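Side-chain contacts in PrgZ (Enterococcus faecalis, PDB 4FAJ), which serves as a membrane-anchored extracellular receptor that binds a peptide pheromone, and probably takes part in peptide transport: residues A[162-167]-A[200-205]; A[364-369]-A[520-525]; A[475-480]-A[512-517]. One frame throughout, in Å; residues are numbered along the deposited sequence.

Contact 1: A[162-167]-A[200-205]. With GOL (glycerol), chain C.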
ATOM      1  N   PHE A 162       5.880  -7.355 -11.216  1.00 18.61           N
ATOM      2  CA  PHE A 162       6.393  -8.502 -11.961  1.00 19.25           C
ATOM      3  C   PHE A 162       7.485  -8.143 -12.972  1.00 20.03           C
ATOM      4  O   PHE A 162       7.993  -9.028 -13.666  1.00 20.27           O
ATOM      5  CB  PHE A 162       5.226  -9.227 -12.653  1.00 19.36           C
ATOM      6  CG  PHE A 162       4.353  -9.990 -11.697  1.00 19.11           C
ATOM      7  CD1 PHE A 162       3.445  -9.326 -10.892  1.00 20.45           C
ATOM      8  CD2 PHE A 162       4.483 -11.360 -11.557  1.00 20.57           C
ATOM      9  CE1 PHE A 162       2.658 -10.016  -9.988  1.00 19.71           C
ATOM     10  CE2 PHE A 162       3.694 -12.061 -10.646  1.00 20.14           C
ATOM     11  CZ  PHE A 162       2.786 -11.389  -9.866  1.00 21.10           C
ATOM     12  N   SER A 163       7.873  -6.864 -13.020  1.00 20.21           N
ATOM     13  CA  SER A 163       8.782  -6.350 -14.056  1.00 21.17           C
ATOM     14  C   SER A 163      10.162  -6.970 -14.037  1.00 21.11           C
ATOM     15  O   SER A 163      10.811  -7.048 -15.077  1.00 21.60           O
ATOM     16  CB  SER A 163       8.919  -4.826 -13.949  1.00 20.87           C
ATOM     17  OG  SER A 163       7.651  -4.226 -14.095  1.00 24.18           O
ATOM     18  N   ALA A 164      10.605  -7.428 -12.870  1.00 21.01           N
ATOM     19  CA  ALA A 164      11.903  -8.110 -12.738  1.00 21.11           C
ATOM     20  C   ALA A 164      12.011  -9.431 -13.509  1.00 21.61           C
ATOM     21  O   ALA A 164      13.109  -9.848 -13.880  1.00 21.73           O
ATOM     22  CB  ALA A 164      12.217  -8.341 -11.258  1.00 21.49           C
ATOM     23  N   ILE A 165      10.877 -10.083 -13.755  1.00 21.59           N
ATOM     24  CA  ILE A 165      10.864 -11.408 -14.371  1.00 21.96           C
ATOM     25  C   ILE A 165      11.037 -11.292 -15.879  1.00 22.96           C
ATOM     26  O   ILE A 165      10.423 -10.435 -16.511  1.00 22.19           O
ATOM     27  CB  ILE A 165       9.547 -12.159 -14.050  1.00 21.48           C
ATOM     28  CG1 ILE A 165       9.421 -12.377 -12.542  1.00 21.40           C
ATOM     29  CG2 ILE A 165       9.472 -13.504 -14.788  1.00 21.89           C
ATOM     30  CD1 ILE A 165       8.073 -12.962 -12.106  1.00 21.59           C
ATOM     31  N   LYS A 166      11.863 -12.167 -16.448  1.00 24.27           N
ATOM     32  CA  LYS A 166      12.117 -12.155 -17.889  1.00 25.82           C
ATOM     33  C   LYS A 166      10.809 -12.223 -18.685  1.00 26.36           C
ATOM     34  O   LYS A 166       9.893 -12.987 -18.352  1.00 25.55           O
ATOM     35  CB  LYS A 166      13.045 -13.292 -18.306  1.00 26.57           C
ATOM     36  CG  LYS A 166      13.703 -13.083 -19.667  1.00 29.16           C
ATOM     37  CD  LYS A 166      13.913 -14.386 -20.436  1.00 32.95           C
ATOM     38  CE  LYS A 166      14.795 -15.361 -19.686  1.00 34.71           C
ATOM     39  NZ  LYS A 166      15.259 -16.506 -20.529  1.00 36.98           N
ATOM     40  N   ASN A 167      10.741 -11.382 -19.716  1.00 27.39           N
ATOM     41  CA  ASN A 167       9.590 -11.254 -20.617  1.00 28.54           C
ATOM     42  C   ASN A 167       8.391 -10.493 -20.059  1.00 29.06           C
ATOM     43  O   ASN A 167       7.459 -10.207 -20.806  1.00 29.57           O
ATOM     44  CB  ASN A 167       9.156 -12.615 -21.188  1.00 28.69           C
ATOM     45  CG  ASN A 167      10.215 -13.232 -22.076  1.00 29.68           C
ATOM     46  OD1 ASN A 167      10.949 -12.523 -22.757  1.00 31.18           O
ATOM     47  ND2 ASN A 167      10.307 -14.558 -22.071  1.00 29.52           N
ATOM     48  N   PRO A 200      18.114  -8.119  -5.654  1.00 22.07           N
ATOM     49  CA  PRO A 200      18.259  -8.455  -4.233  1.00 22.22           C
ATOM     50  C   PRO A 200      16.966  -8.581  -3.442  1.00 21.38           C
ATOM     51  O   PRO A 200      16.919  -9.373  -2.498  1.00 22.60           O
ATOM     52  CB  PRO A 200      19.094  -7.297  -3.680  1.00 22.59           C
ATOM     53  CG  PRO A 200      19.836  -6.794  -4.831  1.00 23.22           C
ATOM     54  CD  PRO A 200      18.949  -6.962  -6.017  1.00 22.67           C
ATOM     55  N   TYR A 201      15.946  -7.807  -3.811  1.00 20.00           N
ATOM     56  CA  TYR A 201      14.655  -7.826  -3.124  1.00 19.07           C
ATOM     57  C   TYR A 201      13.620  -8.798  -3.729  1.00 18.02           C
ATOM     58  O   TYR A 201      12.447  -8.779  -3.323  1.00 17.19           O
ATOM     59  CB  TYR A 201      14.061  -6.400  -3.034  1.00 19.15           C
ATOM     60  CG  TYR A 201      13.975  -5.689  -4.373  1.00 19.39           C
ATOM     61  CD1 TYR A 201      14.970  -4.798  -4.775  1.00 20.95           C
ATOM     62  CD2 TYR A 201      12.923  -5.934  -5.241  1.00 18.46           C
ATOM     63  CE1 TYR A 201      14.906  -4.161  -6.005  1.00 20.69           C
ATOM     64  CE2 TYR A 201      12.849  -5.316  -6.456  1.00 20.06           C
ATOM     65  CZ  TYR A 201      13.843  -4.432  -6.841  1.00 21.31           C
ATOM     66  OH  TYR A 201      13.751  -3.819  -8.055  1.00 21.80           O
ATOM     67  N   PHE A 202      14.027  -9.668  -4.650  1.00 17.28           N
ATOM     68  CA  PHE A 202      13.046 -10.526  -5.331  1.00 17.09           C
ATOM     69  C   PHE A 202      12.314 -11.477  -4.379  1.00 16.54           C
ATOM     70  O   PHE A 202      11.112 -11.670  -4.505  1.00 15.88           O
ATOM     71  CB  PHE A 202      13.648 -11.302  -6.513  1.00 17.29           C
ATOM     72  CG  PHE A 202      12.606 -12.022  -7.330  1.00 17.28           C
ATOM     73  CD1 PHE A 202      12.523 -13.407  -7.320  1.00 17.40           C
ATOM     74  CD2 PHE A 202      11.673 -11.302  -8.067  1.00 16.89           C
ATOM     75  CE1 PHE A 202      11.546 -14.078  -8.059  1.00 18.29           C
ATOM     76  CE2 PHE A 202      10.675 -11.959  -8.795  1.00 18.26           C
ATOM     77  CZ  PHE A 202      10.615 -13.356  -8.788  1.00 18.55           C
ATOM     78  N   THR A 203      13.023 -12.063  -3.417  1.00 16.56           N
ATOM     79  CA  THR A 203      12.354 -12.894  -2.407  1.00 16.46           C
ATOM     80  C   THR A 203      11.321 -12.071  -1.622  1.00 16.25           C
ATOM     81  O   THR A 203      10.248 -12.567  -1.288  1.00 14.83           O
ATOM     82  CB  THR A 203      13.378 -13.553  -1.488  1.00 17.22           C
ATOM     83  OG1 THR A 203      14.336 -14.250  -2.300  1.00 17.98           O
ATOM     84  CG2 THR A 203      12.717 -14.518  -0.538  1.00 16.88           C
ATOM     85  N   ASP A 204      11.612 -10.790  -1.387  1.00 16.13           N
ATOM     86  CA  ASP A 204      10.631  -9.901  -0.760  1.00 16.31           C
ATOM     87  C   ASP A 204       9.364  -9.763  -1.599  1.00 16.07           C
ATOM     88  O   ASP A 204       8.264  -9.783  -1.053  1.00 16.58           O
ATOM     89  CB  ASP A 204      11.214  -8.517  -0.472  1.00 16.83           C
ATOM     90  CG  ASP A 204      12.478  -8.581   0.380  1.00 20.21           C
ATOM     91  OD1 ASP A 204      12.378  -8.789   1.602  1.00 25.77           O
ATOM     92  OD2 ASP A 204      13.568  -8.460  -0.180  1.00 25.40           O
ATOM     93  N   LEU A 205       9.512  -9.647  -2.913  1.00 15.82           N
ATOM     94  CA  LEU A 205       8.347  -9.563  -3.805  1.00 16.36           C
ATOM     95  C   LEU A 205       7.477 -10.815  -3.731  1.00 16.22           C
ATOM     96  O   LEU A 205       6.245 -10.738  -3.820  1.00 16.09           O
ATOM     97  CB  LEU A 205       8.791  -9.337  -5.244  1.00 16.57           C
ATOM     98  CG  LEU A 205       9.448  -7.982  -5.529  1.00 17.69           C
ATOM     99  CD1 LEU A 205       9.826  -7.887  -6.982  1.00 17.56           C
ATOM    100  CD2 LEU A 205       8.535  -6.838  -5.153  1.00 19.75           C
TER
HETATM  101  C1  GOL C 601       9.641  -5.285  -9.501  1.00 36.34           C
HETATM  102  O1  GOL C 601       9.653  -6.470 -10.274  1.00 33.50           O
HETATM  103  C2  GOL C 601      10.616  -4.239 -10.036  1.00 37.11           C
HETATM  104  O2  GOL C 601      11.918  -4.785 -10.050  1.00 37.35           O
HETATM  105  C3  GOL C 601      10.604  -2.998  -9.140  1.00 38.10           C
HETATM  106  O3  GOL C 601       9.634  -2.055  -9.560  1.00 38.97           O
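Phe-202 and Ile-165 form the tight end of this contact, both of them buried. The flank of the isoleucine chain lies against the outer end of the phenylalanine ring, with CG1 of Ile-165 4.0 Å from CE2 of Phe-202, and the methyl CD1 of Ile-165 4.2 Å from CZ of Phe-202. The two side chains stand at about a right angle, and the aliphatic chain meets the ring obliquely. A trans first torsion in Phe-202 (chi1 -172°), with CG opposite the backbone N, swings the ring out from the first turn of helix 202-205 and across to the loop. Ile-193 touches both side chains, and the edge-to-face partner of Phe-202 is Tyr-121. One residue earlier the packing thins: CB of Ala-164 reaches only CD2 of Phe-202, at 4.4 Å.

Beyond Ala-164 lies the looser, partly exposed side, where the segments communicate through a glycerol that probably came from the crystallisation liquor. The backbone N of Ala-164 donates to glycerol O1 over 2.9 Å, slightly bent (152°). Glycerol O2, which lies at the edge of the phenol ring and in its plane, shares a hydrogen bond of 2.9 Å with Tyr-201 OH; either could be the donor. CD1 of Leu-205 closes over the glycerol, 3.6 Å from O1. The ring of Tyr-473 stacks on that of Tyr-201.

The loop residues Phe-162 to Ile-165 make a type I beta turn, closed by the hydrogen bond from Ile-165 N to Phe-162 O. What results is a beta turn docked on the start of a short helix through an aliphatic-aromatic core beside strand 190-194, in a solute-binding protein of family 5.

Contact 2: A[364-369]-A[520-525]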
ATOM      1  N   VAL A 364      10.201  14.340   4.735  1.00 14.91           N
ATOM      2  CA  VAL A 364      11.425  15.017   4.280  1.00 14.93           C
ATOM      3  C   VAL A 364      11.660  14.796   2.787  1.00 14.07           C
ATOM      4  O   VAL A 364      12.551  15.386   2.198  1.00 15.12           O
ATOM      5  CB  VAL A 364      12.670  14.533   5.044  1.00 15.17           C
ATOM      6  CG1 VAL A 364      12.587  14.942   6.524  1.00 16.31           C
ATOM      7  CG2 VAL A 364      12.870  13.017   4.882  1.00 13.82           C
ATOM      8  N   GLY A 365      10.877  13.924   2.189  1.00 13.43           N
ATOM      9  CA  GLY A 365      10.988  13.616   0.768  1.00 13.10           C
ATOM     10  C   GLY A 365       9.856  12.676   0.402  1.00 13.02           C
ATOM     11  O   GLY A 365       8.928  12.461   1.200  1.00 12.67           O
ATOM     12  N   VAL A 366       9.919  12.104  -0.794  1.00 12.99           N
ATOM     13  CA  VAL A 366       8.929  11.108  -1.218  1.00 13.32           C
ATOM     14  C   VAL A 366       9.065   9.843  -0.359  1.00 13.41           C
ATOM     15  O   VAL A 366       8.062   9.274   0.084  1.00 13.96           O
ATOM     16  CB  VAL A 366       9.106  10.777  -2.716  1.00 13.46           C
ATOM     17  CG1 VAL A 366       8.300   9.574  -3.141  1.00 13.39           C
ATOM     18  CG2 VAL A 366       8.763  12.019  -3.585  1.00 13.36           C
ATOM     19  N   VAL A 367      10.304   9.415  -0.138  1.00 12.91           N
ATOM     20  CA  VAL A 367      10.591   8.168   0.570  1.00 12.89           C
ATOM     21  C   VAL A 367      10.575   8.442   2.068  1.00 13.13           C
ATOM     22  O   VAL A 367      11.142   9.445   2.508  1.00 12.97           O
ATOM     23  CB  VAL A 367      11.962   7.576   0.171  1.00 13.11           C
ATOM     24  CG1 VAL A 367      12.266   6.327   0.979  1.00 11.45           C
ATOM     25  CG2 VAL A 367      11.988   7.253  -1.317  1.00 13.27           C
ATOM     26  N   PRO A 368       9.883   7.586   2.845  1.00 13.57           N
ATOM     27  CA  PRO A 368       9.838   7.761   4.295  1.00 13.87           C
ATOM     28  C   PRO A 368      11.114   7.346   5.035  1.00 14.13           C
ATOM     29  O   PRO A 368      11.922   6.607   4.506  1.00 13.05           O
ATOM     30  CB  PRO A 368       8.680   6.865   4.721  1.00 13.88           C
ATOM     31  CG  PRO A 368       8.590   5.804   3.667  1.00 13.96           C
ATOM     32  CD  PRO A 368       9.039   6.452   2.396  1.00 13.62           C
ATOM     33  N   LYS A 369      11.260   7.835   6.267  1.00 15.40           N
ATOM     34  CA  LYS A 369      12.402   7.490   7.118  1.00 16.51           C
ATOM     35  C   LYS A 369      12.226   6.112   7.746  1.00 17.23           C
ATOM     36  O   LYS A 369      11.097   5.599   7.851  1.00 16.05           O
ATOM     37  CB  LYS A 369      12.573   8.539   8.227  1.00 17.81           C
ATOM     38  CG  LYS A 369      12.977   9.895   7.717  1.00 19.87           C
ATOM     39  CD  LYS A 369      12.669  11.028   8.703  1.00 25.30           C
ATOM     40  CE  LYS A 369      13.863  11.495   9.473  1.00 29.65           C
ATOM     41  NZ  LYS A 369      13.546  12.825  10.123  1.00 33.12           N
ATOM     42  N   LEU A 520      15.025  14.774  -8.651  1.00 14.56           N
ATOM     43  CA  LEU A 520      14.431  15.230  -9.909  1.00 15.21           C
ATOM     44  C   LEU A 520      12.887  15.328  -9.784  1.00 14.36           C
ATOM     45  O   LEU A 520      12.273  16.297 -10.223  1.00 14.33           O
ATOM     46  CB  LEU A 520      14.818  14.284 -11.046  1.00 15.78           C
ATOM     47  CG  LEU A 520      14.359  14.610 -12.462  1.00 18.11           C
ATOM     48  CD1 LEU A 520      14.712  16.040 -12.842  1.00 20.85           C
ATOM     49  CD2 LEU A 520      14.974  13.603 -13.457  1.00 19.77           C
ATOM     50  N   LEU A 521      12.272  14.325  -9.177  1.00 13.44           N
ATOM     51  CA  LEU A 521      10.821  14.346  -8.942  1.00 13.38           C
ATOM     52  C   LEU A 521      10.403  15.549  -8.088  1.00 13.56           C
ATOM     53  O   LEU A 521       9.415  16.228  -8.375  1.00 13.69           O
ATOM     54  CB  LEU A 521      10.392  13.042  -8.276  1.00 12.66           C
ATOM     55  CG  LEU A 521       8.928  12.859  -7.874  1.00 13.02           C
ATOM     56  CD1 LEU A 521       7.994  13.094  -9.064  1.00 12.57           C
ATOM     57  CD2 LEU A 521       8.751  11.451  -7.315  1.00 12.37           C
ATOM     58  N   ILE A 522      11.180  15.837  -7.051  1.00 13.45           N
ATOM     59  CA  ILE A 522      10.888  16.974  -6.166  1.00 13.67           C
ATOM     60  C   ILE A 522      11.176  18.312  -6.857  1.00 14.10           C
ATOM     61  O   ILE A 522      10.398  19.274  -6.723  1.00 13.38           O
ATOM     62  CB  ILE A 522      11.644  16.840  -4.821  1.00 13.76           C
ATOM     63  CG1 ILE A 522      10.975  15.742  -3.995  1.00 15.56           C
ATOM     64  CG2 ILE A 522      11.655  18.174  -4.063  1.00 12.75           C
ATOM     65  CD1 ILE A 522      11.805  15.190  -2.905  1.00 17.44           C
ATOM     66  N   ASN A 523      12.248  18.358  -7.645  1.00 14.36           N
ATOM     67  CA  ASN A 523      12.587  19.569  -8.386  1.00 15.33           C
ATOM     68  C   ASN A 523      11.555  19.908  -9.462  1.00 16.04           C
ATOM     69  O   ASN A 523      11.324  21.078  -9.744  1.00 15.03           O
ATOM     70  CB  ASN A 523      13.979  19.445  -9.007  1.00 15.64           C
ATOM     71  CG  ASN A 523      15.075  19.434  -7.957  1.00 16.65           C
ATOM     72  OD1 ASN A 523      14.821  19.695  -6.775  1.00 18.29           O
ATOM     73  ND2 ASN A 523      16.294  19.165  -8.381  1.00 16.46           N
ATOM     74  N   ASP A 524      10.952  18.880 -10.057  1.00 15.56           N
ATOM     75  CA  ASP A 524       9.835  19.055 -11.002  1.00 16.44           C
ATOM     76  C   ASP A 524       8.524  19.318 -10.254  1.00 16.39           C
ATOM     77  O   ASP A 524       7.542  19.745 -10.856  1.00 17.05           O
ATOM     78  CB  ASP A 524       9.629  17.788 -11.850  1.00 16.23           C
ATOM     79  CG  ASP A 524      10.664  17.608 -12.957  1.00 18.92           C
ATOM     80  OD1 ASP A 524      11.421  18.550 -13.263  1.00 19.58           O
ATOM     81  OD2 ASP A 524      10.705  16.490 -13.543  1.00 19.24           O
ATOM     82  N   MET A 525       8.542  19.051  -8.945  1.00 16.43           N
ATOM     83  CA  MET A 525       7.372  18.891  -8.060  1.00 17.04           C
ATOM     84  C   MET A 525       6.222  18.117  -8.698  1.00 16.25           C
ATOM     85  O   MET A 525       5.109  18.631  -8.849  1.00 16.37           O
ATOM     86  CB  MET A 525       6.884  20.225  -7.478  1.00 18.00           C
ATOM     87  CG  MET A 525       5.948  20.069  -6.259  1.00 19.15           C
ATOM     88  SD  MET A 525       6.545  19.052  -4.891  1.00 25.01           S
ATOM     89  CE  MET A 525       8.096  19.822  -4.503  1.00 22.95           C
TER
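Ile-522 reaches from helix 510-524 into the loop 364-369, and its atoms can be followed outward one by one. From CB the chain divides. CG2 takes the branch opposite the backbone N, whereas CG1 sits opposite the carbonyl carbon (chi1 -73°), which directs it at the loop. CG1 is the first atom to meet it, 4.3 Å from CG2 of Val-366. A nearly extended second torsion then carries the terminal methyl onward to the backbone: CD1 of Ile-522 rests 4.1 Å from CA of Gly-365 and 4.2 Å from the N of Val-366. The isoleucine tip therefore lies on main chain, where Gly-365 has no side chain of its own.

Val-366 is shared between two helix residues. Its CG2 touches CD2 of Leu-521 at 3.8 Å, the closest approach of the two segments, with the side chains crossing at about a right angle. Phe-321 of strand 311-324 also touches Val-366, and Leu-521 is backed by Phe-483, Tyr-494 and Tyr-499, so the methyl contact belongs to a wider apolar core. Polar bonds fix the loop backbone nearby: Val-366 O accepts from Thr-319 OG1, and Val-367 N donates to Glu-518 OE2 on the same helix.

The helix ends just past this patch. Met-525, with positive phi, is the C-prime residue of a Schellman motif in which Gly-526 N bonds to Leu-521 O, while the inner bond from Met-525 N to Ile-522 O is weak. The contact thus joins a Schellman-terminated helix end, through its apolar face, to a loop lying against strand 311-324.

Contact 3: A[475-480]-A[512-517]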
ATOM      1  N   ASP A 475      12.845  -1.149   0.099  1.00 16.94           N
ATOM      2  CA  ASP A 475      13.756  -0.563  -0.865  1.00 16.20           C
ATOM      3  C   ASP A 475      13.087   0.700  -1.408  1.00 15.62           C
ATOM      4  O   ASP A 475      11.864   0.712  -1.622  1.00 15.66           O
ATOM      5  CB  ASP A 475      14.084  -1.554  -1.994  1.00 16.01           C
ATOM      6  CG  ASP A 475      15.182  -1.057  -2.906  1.00 16.24           C
ATOM      7  OD1 ASP A 475      14.902  -0.196  -3.760  1.00 15.21           O
ATOM      8  OD2 ASP A 475      16.345  -1.523  -2.775  1.00 16.78           O
ATOM      9  N   PRO A 476      13.873   1.768  -1.622  1.00 15.37           N
ATOM     10  CA  PRO A 476      13.294   3.016  -2.125  1.00 15.11           C
ATOM     11  C   PRO A 476      12.475   2.849  -3.414  1.00 14.35           C
ATOM     12  O   PRO A 476      11.521   3.616  -3.642  1.00 13.85           O
ATOM     13  CB  PRO A 476      14.511   3.914  -2.376  1.00 16.14           C
ATOM     14  CG  PRO A 476      15.611   3.339  -1.616  1.00 16.64           C
ATOM     15  CD  PRO A 476      15.313   1.895  -1.320  1.00 16.10           C
ATOM     16  N   ILE A 477      12.811   1.850  -4.229  1.00 13.67           N
ATOM     17  CA  ILE A 477      12.118   1.642  -5.504  1.00 14.15           C
ATOM     18  C   ILE A 477      10.624   1.285  -5.326  1.00 14.03           C
ATOM     19  O   ILE A 477       9.840   1.529  -6.224  1.00 14.33           O
ATOM     20  CB  ILE A 477      12.842   0.578  -6.393  1.00 14.10           C
ATOM     21  CG1 ILE A 477      12.411   0.633  -7.864  1.00 16.57           C
ATOM     22  CG2 ILE A 477      12.573  -0.833  -5.882  1.00 13.76           C
ATOM     23  CD1 ILE A 477      12.480   1.986  -8.544  1.00 18.26           C
ATOM     24  N   SER A 478      10.217   0.752  -4.173  1.00 14.39           N
ATOM     25  CA  SER A 478       8.777   0.496  -3.948  1.00 14.62           C
ATOM     26  C   SER A 478       7.984   1.806  -4.116  1.00 14.72           C
ATOM     27  O   SER A 478       6.926   1.819  -4.757  1.00 14.27           O
ATOM     28  CB  SER A 478       8.517  -0.147  -2.581  1.00 15.18           C
ATOM     29  OG  SER A 478       7.121  -0.370  -2.389  1.00 16.37           O
ATOM     30  N   PHE A 479       8.530   2.913  -3.602  1.00 13.98           N
ATOM     31  CA  PHE A 479       7.927   4.232  -3.813  1.00 13.55           C
ATOM     32  C   PHE A 479       8.189   4.842  -5.188  1.00 13.56           C
ATOM     33  O   PHE A 479       7.260   5.326  -5.850  1.00 13.59           O
ATOM     34  CB  PHE A 479       8.437   5.218  -2.766  1.00 14.20           C
ATOM     35  CG  PHE A 479       7.719   5.124  -1.457  1.00 13.56           C
ATOM     36  CD1 PHE A 479       8.077   4.165  -0.539  1.00 13.77           C
ATOM     37  CD2 PHE A 479       6.674   5.995  -1.157  1.00 13.87           C
ATOM     38  CE1 PHE A 479       7.416   4.059   0.670  1.00 12.16           C
ATOM     39  CE2 PHE A 479       6.010   5.899   0.073  1.00 12.14           C
ATOM     40  CZ  PHE A 479       6.378   4.927   0.961  1.00 12.97           C
ATOM     41  N   LEU A 480       9.457   4.849  -5.596  1.00 12.78           N
ATOM     42  CA  LEU A 480       9.886   5.625  -6.761  1.00 13.27           C
ATOM     43  C   LEU A 480       9.346   5.065  -8.082  1.00 13.66           C
ATOM     44  O   LEU A 480       9.055   5.832  -9.015  1.00 14.13           O
ATOM     45  CB  LEU A 480      11.422   5.804  -6.768  1.00 13.23           C
ATOM     46  CG  LEU A 480      12.030   6.480  -5.523  1.00 13.14           C
ATOM     47  CD1 LEU A 480      13.580   6.447  -5.525  1.00 14.17           C
ATOM     48  CD2 LEU A 480      11.541   7.941  -5.374  1.00 15.86           C
ATOM     49  N   GLN A 512      22.727   5.948  -5.027  1.00 19.56           N
ATOM     50  CA  GLN A 512      22.947   7.342  -5.327  1.00 19.72           C
ATOM     51  C   GLN A 512      22.066   7.767  -6.503  1.00 18.48           C
ATOM     52  O   GLN A 512      21.554   8.887  -6.528  1.00 17.91           O
ATOM     53  CB  GLN A 512      24.428   7.602  -5.632  1.00 20.91           C
ATOM     54  CG  GLN A 512      25.357   7.541  -4.399  1.00 24.03           C
ATOM     55  CD  GLN A 512      25.528   6.133  -3.818  1.00 27.46           C
ATOM     56  OE1 GLN A 512      25.435   5.124  -4.533  1.00 27.07           O
ATOM     57  NE2 GLN A 512      25.762   6.063  -2.497  1.00 29.34           N
ATOM     58  N   GLU A 513      21.884   6.865  -7.464  1.00 17.58           N
ATOM     59  CA  GLU A 513      21.085   7.184  -8.646  1.00 17.67           C
ATOM     60  C   GLU A 513      19.610   7.295  -8.312  1.00 16.41           C
ATOM     61  O   GLU A 513      18.928   8.182  -8.829  1.00 16.40           O
ATOM     62  CB  GLU A 513      21.320   6.172  -9.771  1.00 17.87           C
ATOM     63  CG  GLU A 513      22.753   6.172 -10.287  1.00 20.07           C
ATOM     64  CD  GLU A 513      23.181   7.511 -10.843  1.00 23.38           C
ATOM     65  OE1 GLU A 513      22.671   7.896 -11.917  1.00 23.78           O
ATOM     66  OE2 GLU A 513      24.034   8.176 -10.211  1.00 26.53           O
ATOM     67  N   LEU A 514      19.117   6.413  -7.447  1.00 15.04           N
ATOM     68  CA  LEU A 514      17.740   6.511  -6.970  1.00 14.47           C
ATOM     69  C   LEU A 514      17.508   7.793  -6.173  1.00 13.89           C
ATOM     70  O   LEU A 514      16.435   8.375  -6.255  1.00 12.69           O
ATOM     71  CB  LEU A 514      17.352   5.301  -6.117  1.00 14.50           C
ATOM     72  CG  LEU A 514      17.284   3.945  -6.827  1.00 15.14           C
ATOM     73  CD1 LEU A 514      16.774   2.863  -5.850  1.00 16.57           C
ATOM     74  CD2 LEU A 514      16.425   3.997  -8.084  1.00 16.28           C
ATOM     75  N   LYS A 515      18.505   8.246  -5.418  1.00 13.51           N
ATOM     76  CA  LYS A 515      18.369   9.518  -4.697  1.00 13.81           C
ATOM     77  C   LYS A 515      18.312  10.689  -5.674  1.00 14.05           C
ATOM     78  O   LYS A 515      17.579  11.662  -5.452  1.00 13.77           O
ATOM     79  CB  LYS A 515      19.492   9.713  -3.673  1.00 14.07           C
ATOM     80  CG  LYS A 515      19.208  10.804  -2.633  1.00 14.81           C
ATOM     81  CD  LYS A 515      18.029  10.408  -1.747  1.00 13.38           C
ATOM     82  CE  LYS A 515      17.765  11.349  -0.617  1.00 14.25           C
ATOM     83  NZ  LYS A 515      16.511  10.959   0.083  1.00 13.18           N
ATOM     84  N   LYS A 516      19.068  10.591  -6.765  1.00 14.64           N
ATOM     85  CA  LYS A 516      18.999  11.600  -7.816  1.00 14.96           C
ATOM     86  C   LYS A 516      17.592  11.636  -8.405  1.00 13.94           C
ATOM     87  O   LYS A 516      17.069  12.711  -8.687  1.00 14.03           O
ATOM     88  CB  LYS A 516      20.011  11.334  -8.928  1.00 15.70           C
ATOM     89  CG  LYS A 516      21.441  11.690  -8.599  1.00 18.31           C
ATOM     90  CD  LYS A 516      22.378  11.258  -9.746  1.00 21.81           C
ATOM     91  CE  LYS A 516      23.839  11.548  -9.411  1.00 23.74           C
ATOM     92  NZ  LYS A 516      24.774  10.945 -10.420  1.00 25.91           N
ATOM     93  N   ALA A 517      17.001  10.461  -8.614  1.00 12.99           N
ATOM     94  CA  ALA A 517      15.644  10.381  -9.161  1.00 12.68           C
ATOM     95  C   ALA A 517      14.664  11.065  -8.213  1.00 12.64           C
ATOM     96  O   ALA A 517      13.863  11.882  -8.643  1.00 12.32           O
ATOM     97  CB  ALA A 517      15.241   8.947  -9.420  1.00 12.61           C
TER
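Leu-514 projects from helix 510-524 toward the start of the short helix 477-480, and the other side chains are disposed around it. Its CG lies opposite the carbonyl carbon (chi1 -66°), sending the two methyls out to the capping turn. CD1 of Leu-514 faces three parts of that turn: CB of Pro-476 at 4.3 Å, OD1 of Asp-475 at 4.2 Å, and the backbone N of Ile-477. On the other branch the approach is looser, and CD1 of Ile-477 is 4.5 Å from CD2 of Leu-514.

Leu-480 comes from one turn further along its helix and is set obliquely to Leu-514. It meets the base of that residue instead of its tip: CD1 of Leu-480 is 4.0 Å from CB of Leu-514 and 3.5 Å from its carbonyl O. The two leucines are thus used unequally, the tip of Leu-514 meeting the 475-477 turn and the tip of Leu-480 the root and carbonyl of Leu-514.

Asp-475 lies at about a right angle to Leu-514, and its carboxylate is engaged within its own turn. Its OD1 receives the N-H of Ile-477 in a nearly straight bond (3.0 Å, 169°) through the anti lone pair, an Asx turn that caps the helix start. The same oxygen forms a salt bridge with NH2 of Arg-510, a residue of the opposing helix.

The contact is thus apolar at its centre, while at its margin OD1 of the buried carboxylate takes two donors, Ile-477 N and Arg-510 NH2; the arginine would probably help keep Asp-475 ionised, and ties the capping turn to the helix that carries Leu-514.

Overall arrangement
All three contacts are largely buried: every touching residue of contacts 2 and 3 is buried, whereas contact 1 includes the partly exposed Ala-164, beside a glycerol, probably from the crystallisation liquor, that mediates between the segments. Contacts 2 and 3 draw on two stretches of helix 510-524 about two turns apart, and their centres lie only 10 Å apart; the loop 364-369 and helix 477-480 also touch directly, Pro-368 CD packing 3.4 Å from Phe-479 CE1. Contact 1 meets contact 3 through Tyr-201, whose OH is 3.9 Å from Ile-477 CG2. The chemistry shifts accordingly: aliphatic on aromatic in contact 1, methyls against methyls and backbone in contact 2, leucine packing bordered by a capping carboxylate in contact 3.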